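Local coordinates for protein glycosyl hydrolase (PDB 5NDX) that probably hydrolyses O-glycosidic bonds as a family 39 glycosidase, a bacterial orthologue of human alpha-L-iduronidase, at residues L371-T383 against I397-S410. The protein carries 2 engineered substitutions. Numbering follows the deposited sequence.
Sequences LLATLGDTVCKVT and ILPTRLPGGGVSIS. Unlike the reference sequence in segment 397-410: Val-407 (reference Leu).
Strand 378-383 and the loop leading into it pack against the hairpin 397-410 in a largely buried antiparallel contact within the mixed beta-sheet. Cys-380 N bonds to Pro-399 O at 3.1 Å, Arg-401 N to Thr-378 O at 2.8 Å, and the two short strand segments cross at 112°. Between these bonds Val-379 and Thr-400 face each other as a non-hydrogen-bonded pair. With Thr-400 OG1 between its own backbone N and carbonyl carbon (chi1 67°), the hydroxyl donates to a lone pair of Ser-408 O at 2.6 Å and accepts a nearly straight bond (162°) from Gly-376 N at 2.8 Å, tying the loop to both hairpin strands. An alanine here is likely to leave Gly-376 N without its acceptor. Leu-375 inserts its forked end, CD2 3.4 Å from Ser-408 O and CD1 4.0 Å from CD1 of Leu-398, whose side chain it crosses roughly at a right angle. Gln-521 of strand 518-526 binds the hydroxyls of Ser-408 and Ser-410. Thr-378 CG2 lies 4.0 Å above the Arg-401 guanidinium plane, offset toward its rim. Such a beta-hairpin, extended by a third, antiparallel strand, belongs to the beta-rich domain that accompanies the TIM barrel in family 39 glycosidases.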
loop_
_atom_site.group_PDB
_atom_site.type_symbol
_atom_site.label_atom_id
_atom_site.label_comp_id
_atom_site.label_asym_id
_atom_site.label_seq_id
_atom_site.Cartn_x
_atom_site.Cartn_y
_atom_site.Cartn_z
ATOM N N LEU A 371 -4.127 7.209 -5.454
ATOM C CA LEU A 371 -3.789 7.936 -6.630
ATOM C C LEU A 371 -2.823 7.179 -7.506
ATOM O O LEU A 371 -3.030 7.081 -8.712
ATOM C CB LEU A 371 -3.240 9.340 -6.319
ATOM C CG LEU A 371 -4.274 10.457 -6.210
ATOM C CD1 LEU A 371 -5.299 10.184 -5.170
ATOM C CD2 LEU A 371 -3.617 11.784 -5.856
ATOM N N LEU A 372 -1.751 6.697 -6.917
ATOM C CA LEU A 372 -0.729 5.963 -7.675
ATOM C C LEU A 372 -1.289 4.658 -8.337
ATOM O O LEU A 372 -0.790 4.219 -9.393
ATOM C CB LEU A 372 0.474 5.632 -6.778
ATOM C CG LEU A 372 1.291 6.815 -6.260
ATOM C CD1 LEU A 372 2.187 6.408 -5.114
ATOM C CD2 LEU A 372 2.152 7.352 -7.360
ATOM N N ALA A 373 -2.332 4.088 -7.734
ATOM C CA ALA A 373 -2.929 2.857 -8.210
ATOM C C ALA A 373 -3.572 3.053 -9.575
ATOM O O ALA A 373 -3.727 2.078 -10.274
ATOM C CB ALA A 373 -3.977 2.372 -7.237
ATOM N N THR A 374 -3.928 4.299 -9.932
ATOM C CA THR A 374 -4.523 4.611 -11.234
ATOM C C THR A 374 -3.579 4.660 -12.394
ATOM O O THR A 374 -4.028 4.906 -13.513
ATOM C CB THR A 374 -5.272 5.972 -11.219
ATOM O OG1 THR A 374 -4.331 7.076 -11.105
ATOM C CG2 THR A 374 -6.258 6.007 -10.076
ATOM N N LEU A 375 -2.277 4.501 -12.163
ATOM C CA LEU A 375 -1.331 4.611 -13.238
ATOM C C LEU A 375 -1.491 3.461 -14.239
ATOM O O LEU A 375 -1.990 2.399 -13.914
ATOM C CB LEU A 375 0.090 4.678 -12.709
ATOM C CG LEU A 375 0.487 6.021 -12.058
ATOM C CD1 LEU A 375 1.721 5.898 -11.174
ATOM C CD2 LEU A 375 0.688 7.082 -13.115
ATOM N N GLY A 376 -1.103 3.753 -15.467
ATOM C CA GLY A 376 -1.184 2.834 -16.575
ATOM C C GLY A 376 -0.010 1.896 -16.718
ATOM O O GLY A 376 0.755 1.722 -15.784
ATOM N N ASP A 377 0.125 1.290 -17.908
ATOM C CA ASP A 377 1.075 0.183 -18.081
ATOM C C ASP A 377 2.194 0.540 -19.060
ATOM O O ASP A 377 3.043 -0.305 -19.384
ATOM C CB ASP A 377 0.356 -1.082 -18.524
ATOM C CG ASP A 377 -0.279 -0.934 -19.939
ATOM O OD1 ASP A 377 -0.129 0.115 -20.654
ATOM O OD2 ASP A 377 -0.977 -1.889 -20.317
ATOM N N THR A 378 2.221 1.783 -19.525
ATOM C CA THR A 378 3.241 2.191 -20.475
ATOM C C THR A 378 3.698 3.608 -20.163
ATOM O O THR A 378 2.864 4.480 -19.972
ATOM C CB THR A 378 2.663 2.127 -21.919
ATOM O OG1 THR A 378 2.089 0.837 -22.169
ATOM C CG2 THR A 378 3.715 2.313 -22.885
ATOM N N VAL A 379 5.003 3.849 -20.120
ATOM C CA VAL A 379 5.530 5.213 -19.971
ATOM C C VAL A 379 5.430 5.962 -21.296
ATOM O O VAL A 379 5.762 5.427 -22.324
ATOM C CB VAL A 379 6.964 5.197 -19.444
ATOM C CG1 VAL A 379 7.535 6.603 -19.344
ATOM C CG2 VAL A 379 7.015 4.504 -18.076
ATOM N N CYS A 380 4.926 7.182 -21.262
ATOM C CA CYS A 380 4.871 8.085 -22.440
ATOM C C CYS A 380 6.008 9.062 -22.421
ATOM O O CYS A 380 6.521 9.406 -21.361
ATOM C CB CYS A 380 3.705 9.056 -22.357
ATOM S SG CYS A 380 2.141 8.356 -22.117
ATOM N N LYS A 381 6.309 9.596 -23.581
ATOM C CA LYS A 381 7.337 10.617 -23.721
ATOM C C LYS A 381 6.865 11.922 -23.076
ATOM O O LYS A 381 5.710 12.323 -23.207
ATOM C CB LYS A 381 7.617 10.807 -25.195
ATOM C CG LYS A 381 8.577 11.916 -25.607
ATOM C CD LYS A 381 8.301 12.250 -27.098
ATOM C CE LYS A 381 8.711 13.658 -27.540
ATOM N NZ LYS A 381 10.204 13.728 -27.646
ATOM N N VAL A 382 7.768 12.554 -22.372
ATOM C CA VAL A 382 7.477 13.831 -21.772
ATOM C C VAL A 382 8.611 14.780 -22.101
ATOM O O VAL A 382 9.756 14.396 -22.099
ATOM C CB VAL A 382 7.206 13.707 -20.224
ATOM C CG1 VAL A 382 8.203 12.814 -19.568
ATOM C CG2 VAL A 382 7.254 15.069 -19.536
ATOM N N THR A 383 8.264 16.025 -22.380
ATOM C CA THR A 383 9.235 17.114 -22.513
ATOM C C THR A 383 8.759 18.250 -21.621
ATOM O O THR A 383 7.573 18.553 -21.583
ATOM C CB THR A 383 9.276 17.619 -23.965
ATOM O OG1 THR A 383 7.972 18.027 -24.320
ATOM C CG2 THR A 383 9.672 16.519 -24.950
ATOM N N ILE A 397 7.612 13.590 -12.270
ATOM C CA ILE A 397 6.452 13.122 -13.016
ATOM C C ILE A 397 6.477 11.611 -13.309
ATOM O O ILE A 397 7.538 11.067 -13.525
ATOM C CB ILE A 397 6.314 13.954 -14.289
ATOM C CG1 ILE A 397 4.941 13.711 -14.924
ATOM C CG2 ILE A 397 7.441 13.657 -15.298
ATOM C CD1 ILE A 397 4.635 14.725 -15.985
ATOM N N LEU A 398 5.319 10.935 -13.250
ATOM C CA LEU A 398 5.155 9.539 -13.742
ATOM C C LEU A 398 4.054 9.614 -14.810
ATOM O O LEU A 398 2.865 9.667 -14.483
ATOM C CB LEU A 398 4.768 8.570 -12.624
ATOM C CG LEU A 398 5.786 8.440 -11.466
ATOM C CD1 LEU A 398 5.134 7.798 -10.265
ATOM C CD2 LEU A 398 7.009 7.629 -11.913
ATOM N N PRO A 399 4.443 9.647 -16.091
ATOM C CA PRO A 399 3.514 9.864 -17.170
ATOM C C PRO A 399 3.224 8.563 -17.861
ATOM O O PRO A 399 4.144 7.967 -18.408
ATOM C CB PRO A 399 4.268 10.825 -18.082
ATOM C CG PRO A 399 5.698 10.437 -17.902
ATOM C CD PRO A 399 5.842 9.738 -16.551
ATOM N N THR A 400 1.978 8.078 -17.751
ATOM C CA THR A 400 1.618 6.763 -18.262
ATOM C C THR A 400 0.427 6.817 -19.209
ATOM O O THR A 400 -0.432 7.686 -19.091
ATOM C CB THR A 400 1.314 5.737 -17.156
ATOM O OG1 THR A 400 0.115 6.103 -16.463
ATOM C CG2 THR A 400 2.488 5.586 -16.213
ATOM N N ARG A 401 0.406 5.869 -20.134
ATOM C CA ARG A 401 -0.760 5.597 -21.018
ATOM C C ARG A 401 -1.568 4.458 -20.416
ATOM O O ARG A 401 -1.015 3.465 -19.956
ATOM C CB ARG A 401 -0.307 5.214 -22.436
ATOM C CG ARG A 401 -1.376 5.221 -23.562
ATOM C CD ARG A 401 -0.753 4.651 -24.867
ATOM N NE ARG A 401 -0.414 3.234 -24.643
ATOM C CZ ARG A 401 0.316 2.418 -25.434
ATOM N NH1 ARG A 401 0.842 2.858 -26.574
ATOM N NH2 ARG A 401 0.519 1.118 -25.037
ATOM N N LEU A 402 -2.868 4.630 -20.415
ATOM C CA LEU A 402 -3.816 3.609 -19.950
ATOM C C LEU A 402 -4.197 2.616 -21.092
ATOM O O LEU A 402 -4.300 3.012 -22.258
ATOM C CB LEU A 402 -5.089 4.281 -19.446
ATOM C CG LEU A 402 -4.907 5.205 -18.227
ATOM C CD1 LEU A 402 -6.084 6.142 -18.084
ATOM C CD2 LEU A 402 -4.770 4.344 -17.007
ATOM N N PRO A 403 -4.416 1.352 -20.754
ATOM C CA PRO A 403 -5.081 0.438 -21.711
ATOM C C PRO A 403 -6.378 1.020 -22.177
ATOM O O PRO A 403 -7.166 1.506 -21.356
ATOM C CB PRO A 403 -5.389 -0.814 -20.875
ATOM C CG PRO A 403 -4.375 -0.784 -19.745
ATOM C CD PRO A 403 -4.087 0.687 -19.478
ATOM N N GLY A 404 -6.585 1.031 -23.486
ATOM C CA GLY A 404 -7.809 1.559 -24.026
ATOM C C GLY A 404 -7.671 3.015 -24.425
ATOM O O GLY A 404 -8.606 3.567 -24.969
ATOM N N GLY A 405 -6.515 3.624 -24.165
ATOM C CA GLY A 405 -6.235 4.992 -24.556
ATOM C C GLY A 405 -6.323 5.934 -23.352
ATOM O O GLY A 405 -6.945 5.656 -22.299
ATOM N N GLY A 406 -5.731 7.088 -23.513
ATOM C CA GLY A 406 -5.826 8.085 -22.445
ATOM C C GLY A 406 -4.630 7.951 -21.543
ATOM O O GLY A 406 -3.781 7.068 -21.776
ATOM N N VAL A 407 -4.516 8.871 -20.577
ATOM C CA VAL A 407 -3.333 8.918 -19.745
ATOM C C VAL A 407 -3.680 9.026 -18.270
ATOM O O VAL A 407 -4.752 9.490 -17.906
ATOM C CB VAL A 407 -2.351 10.028 -20.184
ATOM C CG1 VAL A 407 -1.963 9.816 -21.641
ATOM C CG2 VAL A 407 -2.926 11.420 -19.981
ATOM N N SER A 408 -2.747 8.552 -17.448
ATOM C CA SER A 408 -2.734 8.770 -16.036
ATOM C C SER A 408 -1.357 9.281 -15.708
ATOM O O SER A 408 -0.335 8.606 -15.959
ATOM C CB SER A 408 -3.000 7.477 -15.267
ATOM O OG SER A 408 -2.986 7.724 -13.852
ATOM N N ILE A 409 -1.327 10.466 -15.114
ATOM C CA ILE A 409 -0.084 11.154 -14.792
ATOM C C ILE A 409 -0.041 11.522 -13.305
ATOM O O ILE A 409 -0.967 12.186 -12.811
ATOM C CB ILE A 409 0.018 12.434 -15.595
ATOM C CG1 ILE A 409 0.082 12.136 -17.092
ATOM C CG2 ILE A 409 1.257 13.261 -15.174
ATOM C CD1 ILE A 409 -0.348 13.306 -17.926
ATOM N N SER A 410 0.999 11.081 -12.602
ATOM C CA SER A 410 1.265 11.539 -11.252
ATOM C C SER A 410 2.215 12.730 -11.348
ATOM O O SER A 410 3.311 12.618 -11.907
ATOM C CB SER A 410 1.877 10.450 -10.400
ATOM O OG SER A 410 0.984 9.381 -10.205
#